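PDB 4EWT: peptidase, M20/M25/M40 family from Staphylococcus aureus, which probably hydrolyses amide bonds of N-acylated amino acids or related substrates as a two-manganese amidohydrolase of the M20 peptidase family. Local coordinates for residues Thr221-Arg226 / Gly233-Gly238; Val216-Thr221 / Lys275-Gly280; Val114-Leu119 / Val130-Gln135; Lys71-Arg76 / Gly381-Asp386. One frame throughout, in Å; residues are numbered along the deposited sequence.

Interaction 1. Residues Thr221-Arg226 / Gly233-Gly238. With PE7 (1-deoxy-1-thio-heptaethylene glycol), chain L.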
loop_
_atom_site.group_PDB
_atom_site.type_symbol
_atom_site.label_atom_id
_atom_site.label_comp_id
_atom_site.label_asym_id
_atom_site.label_seq_id
_atom_site.Cartn_x
_atom_site.Cartn_y
_atom_site.Cartn_z
ATOM N N THR A 221 -9.473 -1.145 -2.385
ATOM C CA THR A 221 -10.184 -0.132 -3.157
ATOM C C THR A 221 -11.424 -0.652 -3.848
ATOM O O THR A 221 -12.272 0.142 -4.236
ATOM C CB THR A 221 -9.307 0.560 -4.220
ATOM O OG1 THR A 221 -8.778 -0.430 -5.123
ATOM C CG2 THR A 221 -8.179 1.360 -3.564
ATOM N N VAL A 222 -11.549 -1.967 -4.006
ATOM C CA VAL A 222 -12.788 -2.528 -4.575
ATOM C C VAL A 222 -13.999 -2.154 -3.718
ATOM O O VAL A 222 -14.971 -1.562 -4.205
ATOM C CB VAL A 222 -12.703 -4.053 -4.762
ATOM C CG1 VAL A 222 -14.034 -4.616 -5.271
ATOM C CG2 VAL A 222 -11.556 -4.394 -5.725
ATOM N N VAL A 223 -13.923 -2.453 -2.421
ATOM C CA VAL A 223 -15.005 -2.061 -1.538
ATOM C C VAL A 223 -14.959 -0.548 -1.297
ATOM O O VAL A 223 -16.007 0.111 -1.256
ATOM C CB VAL A 223 -15.049 -2.916 -0.224
ATOM C CG1 VAL A 223 -16.015 -2.328 0.793
ATOM C CG2 VAL A 223 -15.482 -4.373 -0.543
ATOM N N SER A 224 -13.769 0.030 -1.172
ATOM C CA SER A 224 -13.707 1.390 -0.616
ATOM C C SER A 224 -13.907 2.487 -1.656
ATOM O O SER A 224 -14.190 3.639 -1.292
ATOM C CB SER A 224 -12.382 1.618 0.136
ATOM O OG SER A 224 -11.361 1.964 -0.781
ATOM N N ARG A 225 -13.773 2.149 -2.922
ATOM C CA ARG A 225 -13.830 3.080 -4.021
ATOM C C ARG A 225 -14.807 2.657 -5.131
ATOM O O ARG A 225 -15.571 3.433 -5.588
ATOM C CB ARG A 225 -12.440 3.421 -4.554
ATOM C CG ARG A 225 -11.507 4.072 -3.624
ATOM C CD ARG A 225 -11.764 5.513 -3.520
ATOM N NE ARG A 225 -12.803 5.830 -2.592
ATOM C CZ ARG A 225 -13.285 7.029 -2.353
ATOM N NH1 ARG A 225 -12.864 8.069 -2.986
ATOM N NH2 ARG A 225 -14.215 7.174 -1.490
ATOM N N ARG A 226 -14.767 1.400 -5.500
ATOM C CA ARG A 226 -15.462 0.912 -6.703
ATOM C C ARG A 226 -16.951 0.627 -6.486
ATOM O O ARG A 226 -17.736 0.608 -7.443
ATOM C CB ARG A 226 -14.769 -0.349 -7.224
ATOM C CG ARG A 226 -13.340 -0.104 -7.681
ATOM C CD ARG A 226 -13.298 0.968 -8.752
ATOM N NE ARG A 226 -12.030 0.959 -9.476
ATOM C CZ ARG A 226 -11.445 2.044 -9.968
ATOM N NH1 ARG A 226 -12.002 3.230 -9.777
ATOM N NH2 ARG A 226 -10.297 1.940 -10.631
ATOM N N GLY A 233 -21.056 -4.992 -0.133
ATOM C CA GLY A 233 -20.055 -5.869 -0.722
ATOM C C GLY A 233 -18.958 -6.200 0.276
ATOM O O GLY A 233 -18.677 -5.402 1.183
ATOM N N VAL A 234 -18.354 -7.381 0.122
ATOM C CA VAL A 234 -17.264 -7.814 0.995
ATOM C C VAL A 234 -16.251 -8.534 0.133
ATOM O O VAL A 234 -16.627 -9.379 -0.690
ATOM C CB VAL A 234 -17.695 -8.845 2.087
ATOM C CG1 VAL A 234 -16.601 -8.985 3.185
ATOM C CG2 VAL A 234 -18.994 -8.488 2.708
ATOM N N VAL A 235 -14.979 -8.196 0.325
ATOM C CA VAL A 235 -13.885 -8.902 -0.323
ATOM C C VAL A 235 -12.899 -9.250 0.761
ATOM O O VAL A 235 -12.250 -8.355 1.354
ATOM C CB VAL A 235 -13.230 -8.058 -1.462
ATOM C CG1 VAL A 235 -12.105 -8.829 -2.110
ATOM C CG2 VAL A 235 -14.277 -7.685 -2.528
ATOM N N THR A 236 -12.838 -10.544 1.071
ATOM C CA THR A 236 -11.928 -11.070 2.098
ATOM C C THR A 236 -10.859 -11.979 1.480
ATOM O O THR A 236 -11.190 -12.881 0.690
ATOM C CB THR A 236 -12.697 -11.844 3.187
ATOM O OG1 THR A 236 -13.371 -10.916 4.036
ATOM C CG2 THR A 236 -11.738 -12.667 4.065
ATOM N N ILE A 237 -9.588 -11.736 1.814
ATOM C CA ILE A 237 -8.527 -12.690 1.507
ATOM C C ILE A 237 -8.319 -13.499 2.766
ATOM O O ILE A 237 -7.703 -13.021 3.711
ATOM C CB ILE A 237 -7.176 -12.044 1.108
ATOM C CG1 ILE A 237 -7.311 -11.184 -0.147
ATOM C CG2 ILE A 237 -6.115 -13.133 0.873
ATOM C CD1 ILE A 237 -7.839 -11.951 -1.381
ATOM N N GLY A 238 -8.846 -14.724 2.777
ATOM C CA GLY A 238 -8.720 -15.601 3.917
ATOM C C GLY A 238 -7.471 -16.462 3.916
ATOM O O GLY A 238 -7.097 -17.016 4.952
HETATM S S1 PE7 L . -19.991 11.804 -16.192
HETATM C C2 PE7 L . -19.982 12.449 -17.909
HETATM C C3 PE7 L . -18.578 12.511 -18.505
HETATM O O4 PE7 L . -18.090 11.175 -18.745
HETATM C C5 PE7 L . -17.054 11.202 -19.733
HETATM C C6 PE7 L . -15.819 10.528 -19.170
HETATM O O7 PE7 L . -16.141 9.135 -19.142
HETATM C C8 PE7 L . -15.084 8.427 -18.483
HETATM C C9 PE7 L . -15.392 6.945 -18.346
HETATM O O10 PE7 L . -16.766 6.752 -18.103
HETATM C C11 PE7 L . -16.948 5.608 -17.276
HETATM C C12 PE7 L . -17.748 5.907 -16.027
HETATM O O13 PE7 L . -17.061 5.242 -14.956
HETATM C C14 PE7 L . -17.674 5.442 -13.687
HETATM C C15 PE7 L . -16.551 5.216 -12.689
HETATM O O16 PE7 L . -15.910 4.013 -13.058
HETATM C C17 PE7 L . -14.850 3.712 -12.158
HETATM C C18 PE7 L . -13.995 2.677 -12.849
HETATM O O19 PE7 L . -13.100 3.429 -13.665
HETATM C C20 PE7 L . -12.065 2.564 -14.144
HETATM C C21 PE7 L . -11.671 2.899 -15.591
HETATM O O22 PE7 L . -12.819 3.242 -16.381
#
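Val223 on helix segment 221-226 and Gly233 on strand segment 233-238 bring the two backbones nearest, their CA atoms 6.4 Å apart. The segment axes run roughly antiparallel, at 153°, with a closest approach of 8.2 Å. The helix widens into a pi-type turn at 222-226, where Thr221 O accepts from both Arg225 N and Arg226 N. With CG1 anti to the backbone N (chi1 169°), Val223 CG2 lies beside that nitrogen and rests on the strand backbone, 3.8 Å from Gly233 O and 4.0 Å from both Val235 N and Val235 CG2. Val222 joins from the preceding position, its CG1 4.1 Å from Val235 CG2, and the two side chains cross at about a right angle. The short, beta-branched valines fill the small gap between helix and strand. PE7 C18 lies over one face of the Arg226 guanidinium, 3.7 Å from NH1, and Val223 packs on Val223 of the second subunit. The helix thus packs on an edge strand, within this chain, of the antiparallel sheet, in the domain that contacts other subunits. Helix 264-285 completes the apolar layer, its Ile270 against both Val222 and Val235, and strand 248-261 pairs with strand 233-242.

Interaction 2. Residues Val216-Thr221 / Lys275-Gly280. With PE7 (1-deoxy-1-thio-heptaethylene glycol), chain L.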
loop_
_atom_site.group_PDB
_atom_site.type_symbol
_atom_site.label_atom_id
_atom_site.label_comp_id
_atom_site.label_asym_id
_atom_site.label_seq_id
_atom_site.Cartn_x
_atom_site.Cartn_y
_atom_site.Cartn_z
ATOM N N VAL A 216 -2.905 -7.201 -2.086
ATOM C CA VAL A 216 -3.854 -7.173 -0.965
ATOM C C VAL A 216 -4.209 -5.727 -0.605
ATOM O O VAL A 216 -5.383 -5.435 -0.418
ATOM C CB VAL A 216 -3.373 -8.002 0.276
ATOM C CG1 VAL A 216 -4.289 -7.811 1.470
ATOM C CG2 VAL A 216 -3.283 -9.522 -0.073
ATOM N N THR A 217 -3.210 -4.830 -0.550
ATOM C CA THR A 217 -3.442 -3.422 -0.275
ATOM C C THR A 217 -4.297 -2.737 -1.347
ATOM O O THR A 217 -5.220 -1.989 -1.015
ATOM C CB THR A 217 -2.112 -2.616 -0.114
ATOM O OG1 THR A 217 -1.408 -2.622 -1.370
ATOM C CG2 THR A 217 -1.239 -3.213 0.986
ATOM N N ALA A 218 -3.992 -2.986 -2.623
ATOM C CA ALA A 218 -4.778 -2.427 -3.730
ATOM C C ALA A 218 -6.222 -2.966 -3.765
ATOM O O ALA A 218 -7.156 -2.269 -4.176
ATOM C CB ALA A 218 -4.066 -2.686 -5.069
ATOM N N LEU A 219 -6.399 -4.220 -3.366
ATOM C CA LEU A 219 -7.715 -4.846 -3.362
ATOM C C LEU A 219 -8.745 -4.114 -2.475
ATOM O O LEU A 219 -9.948 -4.201 -2.725
ATOM C CB LEU A 219 -7.594 -6.284 -2.893
ATOM C CG LEU A 219 -8.795 -7.214 -3.095
ATOM C CD1 LEU A 219 -9.069 -7.427 -4.582
ATOM C CD2 LEU A 219 -8.476 -8.509 -2.423
ATOM N N GLN A 220 -8.268 -3.401 -1.458
ATOM C CA GLN A 220 -9.158 -2.709 -0.520
ATOM C C GLN A 220 -9.964 -1.617 -1.229
ATOM O O GLN A 220 -11.015 -1.225 -0.733
ATOM C CB GLN A 220 -8.370 -2.111 0.651
ATOM C CG GLN A 220 -7.510 -3.168 1.422
ATOM C CD GLN A 220 -8.250 -4.474 1.652
ATOM O OE1 GLN A 220 -7.798 -5.544 1.206
ATOM N NE2 GLN A 220 -9.385 -4.400 2.344
ATOM N N THR A 221 -9.473 -1.145 -2.385
ATOM C CA THR A 221 -10.184 -0.132 -3.157
ATOM C C THR A 221 -11.424 -0.652 -3.848
ATOM O O THR A 221 -12.272 0.142 -4.236
ATOM C CB THR A 221 -9.307 0.560 -4.220
ATOM O OG1 THR A 221 -8.778 -0.430 -5.123
ATOM C CG2 THR A 221 -8.179 1.360 -3.564
ATOM N N LYS A 275 -10.780 -8.790 -11.200
ATOM C CA LYS A 275 -10.129 -9.157 -12.460
ATOM C C LYS A 275 -9.235 -8.057 -13.021
ATOM O O LYS A 275 -8.186 -8.364 -13.568
ATOM C CB LYS A 275 -11.151 -9.651 -13.504
ATOM C CG LYS A 275 -11.631 -11.051 -13.187
ATOM C CD LYS A 275 -12.837 -11.519 -14.028
ATOM C CE LYS A 275 -13.113 -12.994 -13.748
ATOM N NZ LYS A 275 -14.185 -13.570 -14.660
ATOM N N ARG A 276 -9.614 -6.785 -12.841
ATOM C CA ARG A 276 -8.793 -5.648 -13.316
ATOM C C ARG A 276 -7.507 -5.524 -12.505
ATOM O O ARG A 276 -6.413 -5.329 -13.047
ATOM C CB ARG A 276 -9.565 -4.315 -13.218
ATOM C CG ARG A 276 -8.862 -3.130 -13.953
ATOM C CD ARG A 276 -9.294 -1.766 -13.362
ATOM N NE ARG A 276 -10.733 -1.552 -13.451
ATOM C CZ ARG A 276 -11.358 -1.006 -14.493
ATOM N NH1 ARG A 276 -10.675 -0.571 -15.567
ATOM N NH2 ARG A 276 -12.681 -0.865 -14.452
ATOM N N LEU A 277 -7.644 -5.618 -11.194
ATOM C CA LEU A 277 -6.477 -5.614 -10.318
ATOM C C LEU A 277 -5.551 -6.776 -10.569
ATOM O O LEU A 277 -4.343 -6.622 -10.512
ATOM C CB LEU A 277 -6.892 -5.601 -8.862
ATOM C CG LEU A 277 -7.595 -4.316 -8.455
ATOM C CD1 LEU A 277 -8.155 -4.538 -7.050
ATOM C CD2 LEU A 277 -6.624 -3.122 -8.510
ATOM N N SER A 278 -6.119 -7.940 -10.842
ATOM C CA SER A 278 -5.329 -9.147 -11.018
ATOM C C SER A 278 -4.506 -9.116 -12.317
ATOM O O SER A 278 -3.298 -9.407 -12.311
ATOM C CB SER A 278 -6.242 -10.377 -10.970
ATOM O OG SER A 278 -5.508 -11.517 -11.381
ATOM N N LYS A 279 -5.162 -8.767 -13.425
ATOM C CA LYS A 279 -4.485 -8.539 -14.706
ATOM C C LYS A 279 -3.420 -7.419 -14.636
ATOM O O LYS A 279 -2.316 -7.556 -15.181
ATOM C CB LYS A 279 -5.513 -8.194 -15.779
ATOM C CG LYS A 279 -4.932 -7.915 -17.135
ATOM C CD LYS A 279 -4.546 -6.431 -17.359
ATOM C CE LYS A 279 -4.437 -6.098 -18.856
ATOM N NZ LYS A 279 -3.003 -6.133 -19.284
ATOM N N GLY A 280 -3.792 -6.300 -14.020
ATOM C CA GLY A 280 -2.911 -5.154 -13.890
ATOM C C GLY A 280 -1.686 -5.451 -13.033
ATOM O O GLY A 280 -0.618 -4.865 -13.247
HETATM S S1 PE7 L . -19.991 11.804 -16.192
HETATM C C2 PE7 L . -19.982 12.449 -17.909
HETATM C C3 PE7 L . -18.578 12.511 -18.505
HETATM O O4 PE7 L . -18.090 11.175 -18.745
HETATM C C5 PE7 L . -17.054 11.202 -19.733
HETATM C C6 PE7 L . -15.819 10.528 -19.170
HETATM O O7 PE7 L . -16.141 9.135 -19.142
HETATM C C8 PE7 L . -15.084 8.427 -18.483
HETATM C C9 PE7 L . -15.392 6.945 -18.346
HETATM O O10 PE7 L . -16.766 6.752 -18.103
HETATM C C11 PE7 L . -16.948 5.608 -17.276
HETATM C C12 PE7 L . -17.748 5.907 -16.027
HETATM O O13 PE7 L . -17.061 5.242 -14.956
HETATM C C14 PE7 L . -17.674 5.442 -13.687
HETATM C C15 PE7 L . -16.551 5.216 -12.689
HETATM O O16 PE7 L . -15.910 4.013 -13.058
HETATM C C17 PE7 L . -14.850 3.712 -12.158
HETATM C C18 PE7 L . -13.995 2.677 -12.849
HETATM O O19 PE7 L . -13.100 3.429 -13.665
HETATM C C20 PE7 L . -12.065 2.564 -14.144
HETATM C C21 PE7 L . -11.671 2.899 -15.591
HETATM O O22 PE7 L . -12.819 3.242 -16.381
#
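Leu277 reaches from helix 264-285 onto Ala218 and Leu219 of helix 208-226. Its CB points toward that helix, and CG stands anti to the carbonyl carbon (chi1 -66°), from where the branch spreads its two methyls over the partner. CD1 goes deepest: it lies 3.7 Å from Leu219 CA, 3.8 Å from Ala218 O and 3.9 Å from Leu219 CD1. CD2 faces the small CB of Ala218 at 4.3 Å, and the nearest CA pair, Leu219 and Leu277, is 7.1 Å apart. This is helix-to-helix packing on one side of the antiparallel sheet, in the smaller domain that M20 enzymes commonly use for dimerisation. Ala218 O takes the Thr221 OG1 hydroxyl at 2.6 Å, nearly in line with its C=O bond (169°), as well as Thr221 N, so this buried carbonyl is satisfied. Near the fourth subunit, whose Lys195 bonds PE7, PE7 C20 lies over one face of the Arg276 guanidinium, offset toward the rim and 3.5 Å from NH2, while Glu273 forms a salt bridge with that nitrogen.

Interaction 3. Residues Val114-Leu119 / Val130-Gln135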
loop_
_atom_site.group_PDB
_atom_site.type_symbol
_atom_site.label_atom_id
_atom_site.label_comp_id
_atom_site.label_asym_id
_atom_site.label_seq_id
_atom_site.Cartn_x
_atom_site.Cartn_y
_atom_site.Cartn_z
ATOM N N VAL A 114 -44.668 -31.385 10.875
ATOM C CA VAL A 114 -45.933 -31.296 11.607
ATOM C C VAL A 114 -46.958 -30.400 10.888
ATOM O O VAL A 114 -48.160 -30.676 10.912
ATOM C CB VAL A 114 -45.704 -30.857 13.084
ATOM C CG1 VAL A 114 -47.028 -30.708 13.829
ATOM C CG2 VAL A 114 -44.809 -31.861 13.799
ATOM N N LEU A 115 -46.487 -29.345 10.234
ATOM C CA LEU A 115 -47.375 -28.518 9.431
ATOM C C LEU A 115 -47.914 -29.292 8.229
ATOM O O LEU A 115 -49.086 -29.165 7.886
ATOM C CB LEU A 115 -46.669 -27.251 8.966
ATOM C CG LEU A 115 -47.431 -26.379 7.952
ATOM C CD1 LEU A 115 -48.733 -25.847 8.526
ATOM C CD2 LEU A 115 -46.548 -25.232 7.489
ATOM N N ALA A 116 -47.050 -30.078 7.589
ATOM C CA ALA A 116 -47.436 -30.830 6.399
ATOM C C ALA A 116 -48.505 -31.875 6.725
ATOM O O ALA A 116 -49.501 -31.994 6.006
ATOM C CB ALA A 116 -46.223 -31.477 5.758
ATOM N N GLU A 117 -48.289 -32.607 7.816
ATOM C CA GLU A 117 -49.275 -33.539 8.371
ATOM C C GLU A 117 -50.611 -32.838 8.585
ATOM O O GLU A 117 -51.671 -33.359 8.203
ATOM C CB GLU A 117 -48.759 -34.110 9.698
ATOM C CG GLU A 117 -49.802 -34.912 10.495
ATOM C CD GLU A 117 -49.283 -35.355 11.856
ATOM O OE1 GLU A 117 -49.987 -35.150 12.864
ATOM O OE2 GLU A 117 -48.168 -35.903 11.921
ATOM N N THR A 118 -50.543 -31.646 9.178
ATOM C CA THR A 118 -51.733 -30.857 9.487
ATOM C C THR A 118 -52.455 -30.380 8.227
ATOM O O THR A 118 -53.665 -30.539 8.122
ATOM C CB THR A 118 -51.396 -29.666 10.393
ATOM O OG1 THR A 118 -50.711 -30.141 11.558
ATOM C CG2 THR A 118 -52.659 -28.943 10.821
ATOM N N LEU A 119 -51.719 -29.824 7.266
ATOM C CA LEU A 119 -52.320 -29.396 5.999
ATOM C C LEU A 119 -52.944 -30.572 5.249
ATOM O O LEU A 119 -53.939 -30.402 4.547
ATOM C CB LEU A 119 -51.302 -28.667 5.104
ATOM C CG LEU A 119 -50.777 -27.295 5.559
ATOM C CD1 LEU A 119 -49.656 -26.807 4.654
ATOM C CD2 LEU A 119 -51.907 -26.249 5.624
ATOM N N VAL A 130 -50.053 -28.087 -2.290
ATOM C CA VAL A 130 -48.872 -27.677 -1.559
ATOM C C VAL A 130 -47.760 -28.627 -1.975
ATOM O O VAL A 130 -47.951 -29.846 -2.013
ATOM C CB VAL A 130 -49.057 -27.785 -0.034
ATOM C CG1 VAL A 130 -47.827 -27.251 0.689
ATOM C CG2 VAL A 130 -50.289 -27.036 0.419
ATOM N N VAL A 131 -46.608 -28.061 -2.306
ATOM C CA VAL A 131 -45.404 -28.838 -2.524
ATOM C C VAL A 131 -44.459 -28.541 -1.361
ATOM O O VAL A 131 -43.891 -27.461 -1.274
ATOM C CB VAL A 131 -44.727 -28.500 -3.890
ATOM C CG1 VAL A 131 -43.390 -29.207 -4.028
ATOM C CG2 VAL A 131 -45.644 -28.892 -5.045
ATOM N N VAL A 132 -44.307 -29.502 -0.464
ATOM C CA VAL A 132 -43.355 -29.371 0.614
ATOM C C VAL A 132 -42.002 -29.853 0.112
ATOM O O VAL A 132 -41.893 -30.966 -0.410
ATOM C CB VAL A 132 -43.791 -30.175 1.845
ATOM C CG1 VAL A 132 -42.783 -30.015 2.963
ATOM C CG2 VAL A 132 -45.172 -29.725 2.288
ATOM N N ILE A 133 -40.990 -28.998 0.252
ATOM C CA ILE A 133 -39.635 -29.301 -0.177
ATOM C C ILE A 133 -38.749 -29.521 1.046
ATOM O O ILE A 133 -38.474 -28.585 1.798
ATOM C CB ILE A 133 -39.051 -28.151 -1.056
ATOM C CG1 ILE A 133 -39.875 -27.972 -2.335
ATOM C CG2 ILE A 133 -37.579 -28.405 -1.404
ATOM C CD1 ILE A 133 -39.541 -26.700 -3.117
ATOM N N HIS A 134 -38.317 -30.762 1.249
ATOM C CA HIS A 134 -37.324 -31.071 2.268
ATOM C C HIS A 134 -35.962 -31.168 1.582
ATOM O O HIS A 134 -35.694 -32.121 0.845
ATOM C CB HIS A 134 -37.679 -32.372 3.007
ATOM C CG HIS A 134 -38.825 -32.234 3.962
ATOM N ND1 HIS A 134 -40.076 -32.754 3.704
ATOM C CD2 HIS A 134 -38.907 -31.644 5.178
ATOM C CE1 HIS A 134 -40.876 -32.495 4.724
ATOM N NE2 HIS A 134 -40.194 -31.815 5.628
ATOM N N GLN A 135 -35.116 -30.163 1.818
ATOM C CA GLN A 135 -33.881 -29.974 1.056
ATOM C C GLN A 135 -32.620 -30.341 1.836
ATOM O O GLN A 135 -32.422 -29.866 2.952
ATOM C CB GLN A 135 -33.783 -28.521 0.570
ATOM C CG GLN A 135 -32.669 -28.253 -0.439
ATOM C CD GLN A 135 -32.232 -26.806 -0.445
ATOM O OE1 GLN A 135 -32.998 -25.907 -0.802
ATOM N NE2 GLN A 135 -30.992 -26.567 -0.038
#
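In Val132 the methyl CG1 stands anti to the backbone N (chi1 -180°), which puts CG2 beside that nitrogen and within 4.0 Å of Ala116 CB. The matching pair is Leu119 and Val130: the leucine has CG anti to its carbonyl carbon and CD1 anti to CA (chi2 173°), and CD1 reaches Val130 CG2 at 4.3 Å. The two pairs mark a simple register, Ala116 over Val132 and Leu119 over Val130. Alanine suits the closer approach, where the CA atoms are 7.2 Å apart, whereas the longer leucine spans the 8.5 Å between the CA atoms of Leu119 and Val130. Within the helix, Thr118 OG1 donates to Val114 O at 2.7 Å, and Thr118 N reaches the same oxygen from the opposite face of its carbonyl plane. Strands 72-78 and 129-135 are parallel neighbours with helix 105-120 between them in the chain, a beta-alpha-beta crossover, and Val132 also touches Val62 of strand 60-65 and Ile75 of strand 72-78.

Interaction 4. Residues Lys71-Arg76 / Gly381-Asp386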
loop_
_atom_site.group_PDB
_atom_site.type_symbol
_atom_site.label_atom_id
_atom_site.label_comp_id
_atom_site.label_asym_id
_atom_site.label_seq_id
_atom_site.Cartn_x
_atom_site.Cartn_y
_atom_site.Cartn_z
ATOM N N LYS A 71 -53.797 -23.209 -7.791
ATOM C CA LYS A 71 -52.394 -22.839 -7.685
ATOM C C LYS A 71 -51.533 -23.886 -7.025
ATOM O O LYS A 71 -52.035 -24.794 -6.400
ATOM C CB LYS A 71 -52.321 -21.600 -6.833
ATOM C CG LYS A 71 -52.825 -20.412 -7.513
ATOM C CD LYS A 71 -53.326 -19.405 -6.576
ATOM C CE LYS A 71 -53.442 -18.067 -7.265
ATOM N NZ LYS A 71 -53.477 -16.964 -6.289
ATOM N N THR A 72 -50.227 -23.733 -7.130
ATOM C CA THR A 72 -49.322 -24.612 -6.417
ATOM C C THR A 72 -48.298 -23.769 -5.676
ATOM O O THR A 72 -47.552 -22.996 -6.285
ATOM C CB THR A 72 -48.607 -25.582 -7.374
ATOM O OG1 THR A 72 -49.580 -26.349 -8.094
ATOM C CG2 THR A 72 -47.695 -26.523 -6.603
ATOM N N LEU A 73 -48.294 -23.917 -4.357
ATOM C CA LEU A 73 -47.380 -23.201 -3.501
ATOM C C LEU A 73 -46.381 -24.181 -2.921
ATOM O O LEU A 73 -46.766 -25.188 -2.319
ATOM C CB LEU A 73 -48.135 -22.513 -2.365
ATOM C CG LEU A 73 -47.283 -21.840 -1.288
ATOM C CD1 LEU A 73 -46.482 -20.667 -1.867
ATOM C CD2 LEU A 73 -48.152 -21.382 -0.133
ATOM N N ALA A 74 -45.099 -23.881 -3.112
ATOM C CA ALA A 74 -44.051 -24.685 -2.514
ATOM C C ALA A 74 -43.607 -24.052 -1.209
ATOM O O ALA A 74 -43.457 -22.831 -1.113
ATOM C CB ALA A 74 -42.885 -24.856 -3.462
ATOM N N ILE A 75 -43.422 -24.891 -0.197
ATOM C CA ILE A 75 -42.886 -24.444 1.087
ATOM C C ILE A 75 -41.631 -25.260 1.402
ATOM O O ILE A 75 -41.610 -26.472 1.223
ATOM C CB ILE A 75 -43.953 -24.503 2.215
ATOM C CG1 ILE A 75 -44.550 -25.906 2.343
ATOM C CG2 ILE A 75 -45.070 -23.484 1.925
ATOM C CD1 ILE A 75 -45.545 -26.047 3.475
ATOM N N ARG A 76 -40.576 -24.584 1.835
ATOM C CA ARG A 76 -39.250 -25.191 1.846
ATOM C C ARG A 76 -38.639 -25.273 3.249
ATOM O O ARG A 76 -38.678 -24.307 4.009
ATOM C CB ARG A 76 -38.342 -24.423 0.878
ATOM C CG ARG A 76 -36.931 -24.944 0.751
ATOM C CD ARG A 76 -36.007 -24.336 1.795
ATOM N NE ARG A 76 -34.636 -24.381 1.315
ATOM C CZ ARG A 76 -33.639 -23.626 1.768
ATOM N NH1 ARG A 76 -33.829 -22.747 2.756
ATOM N NH2 ARG A 76 -32.449 -23.757 1.214
ATOM N N GLY A 381 -48.523 -21.988 7.556
ATOM C CA GLY A 381 -49.866 -22.523 7.368
ATOM C C GLY A 381 -50.896 -21.470 6.988
ATOM O O GLY A 381 -51.716 -21.688 6.092
ATOM N N THR A 382 -50.859 -20.336 7.683
ATOM C CA THR A 382 -51.752 -19.212 7.402
ATOM C C THR A 382 -51.593 -18.733 5.958
ATOM O O THR A 382 -52.578 -18.482 5.258
ATOM C CB THR A 382 -51.485 -18.039 8.371
ATOM O OG1 THR A 382 -51.751 -18.464 9.716
ATOM C CG2 THR A 382 -52.356 -16.831 8.030
ATOM N N VAL A 383 -50.348 -18.610 5.514
ATOM C CA VAL A 383 -50.086 -18.225 4.133
ATOM C C VAL A 383 -50.668 -19.273 3.191
ATOM O O VAL A 383 -51.374 -18.934 2.248
ATOM C CB VAL A 383 -48.589 -17.994 3.877
ATOM C CG1 VAL A 383 -48.334 -17.710 2.403
ATOM C CG2 VAL A 383 -48.094 -16.839 4.734
ATOM N N VAL A 384 -50.407 -20.547 3.476
ATOM C CA VAL A 384 -50.913 -21.628 2.636
ATOM C C VAL A 384 -52.436 -21.599 2.487
ATOM O O VAL A 384 -52.958 -21.795 1.386
ATOM C CB VAL A 384 -50.459 -23.009 3.152
ATOM C CG1 VAL A 384 -51.133 -24.128 2.365
ATOM C CG2 VAL A 384 -48.941 -23.127 3.075
ATOM N N LEU A 385 -53.144 -21.347 3.587
ATOM C CA LEU A 385 -54.606 -21.376 3.561
ATOM C C LEU A 385 -55.207 -20.168 2.844
ATOM O O LEU A 385 -56.178 -20.319 2.105
ATOM C CB LEU A 385 -55.201 -21.538 4.964
ATOM C CG LEU A 385 -55.031 -22.868 5.713
ATOM C CD1 LEU A 385 -55.882 -22.821 6.964
ATOM C CD2 LEU A 385 -55.404 -24.090 4.874
ATOM N N ASP A 386 -54.626 -18.982 3.044
ATOM C CA ASP A 386 -55.073 -17.787 2.314
ATOM C C ASP A 386 -54.741 -17.869 0.828
ATOM O O ASP A 386 -55.622 -17.726 -0.011
ATOM C CB ASP A 386 -54.500 -16.505 2.906
ATOM C CG ASP A 386 -55.128 -15.263 2.294
ATOM O OD1 ASP A 386 -56.227 -14.872 2.729
ATOM O OD2 ASP A 386 -54.529 -14.683 1.370
#
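Apolar contacts alone join Leu73 and Ile75 of strand 72-78 to Val383 and Val384 of helix 372-386. Val384 CG2 carries most of the touching: it lies 3.7 Å from Leu73 CD2 and 4.1 Å from Ile75 CG2, so a single methyl sits between two strand residues that both point toward the helix. Leu73, with CG anti to the backbone N (chi1 174°), sends CD2 onward to Val384 CA at 3.9 Å and, more distantly, to Val383 CG1 at 4.5 Å. The Ile75 and Val384 side chains meet at about a right angle. Leucine provides reach, while the beta-branched residues give broad, stiff surfaces near the backbone.

Polar interactions belong to the surroundings of these segments. Arg76 forms salt bridges with Asp334 and Glu333, and Lys71 makes a cation-pi contact with Tyr387. The backbone of Leu73 bonds to strand 129-135, and Phe306 of helix 304-316 covers the leucine further.

The axes of the strand and helix segments run nearly antiparallel, at 172°, with a closest approach of 9.9 Å. A helix laid antiparallel along a strand in the parallel core of a mixed, helix-covered sheet is characteristic of alpha/beta architecture, here the metal-binding catalytic domain of an M20 enzyme.

From the N terminus, strand 72-78 comes first, and interaction 4 closes only when helix 372-386 packs on it near the C terminus, so its long loop holds the other three. Interaction 3 closes early inside it, between helix 105-120 and the neighbouring strand 129-135; Ile133 N and Ile75 O probably hydrogen-bond, joining interactions 3 and 4 in one sheet. The chain then passes to the other domain, where helix 208-226 opens interaction 2. Interaction 1, sharing Thr221, closes on strand 233-242 before helix 264-285 completes interaction 2 around it. The centres of interactions 2 and 3 lie about 47 Å apart, on opposite sides of the chain's centre.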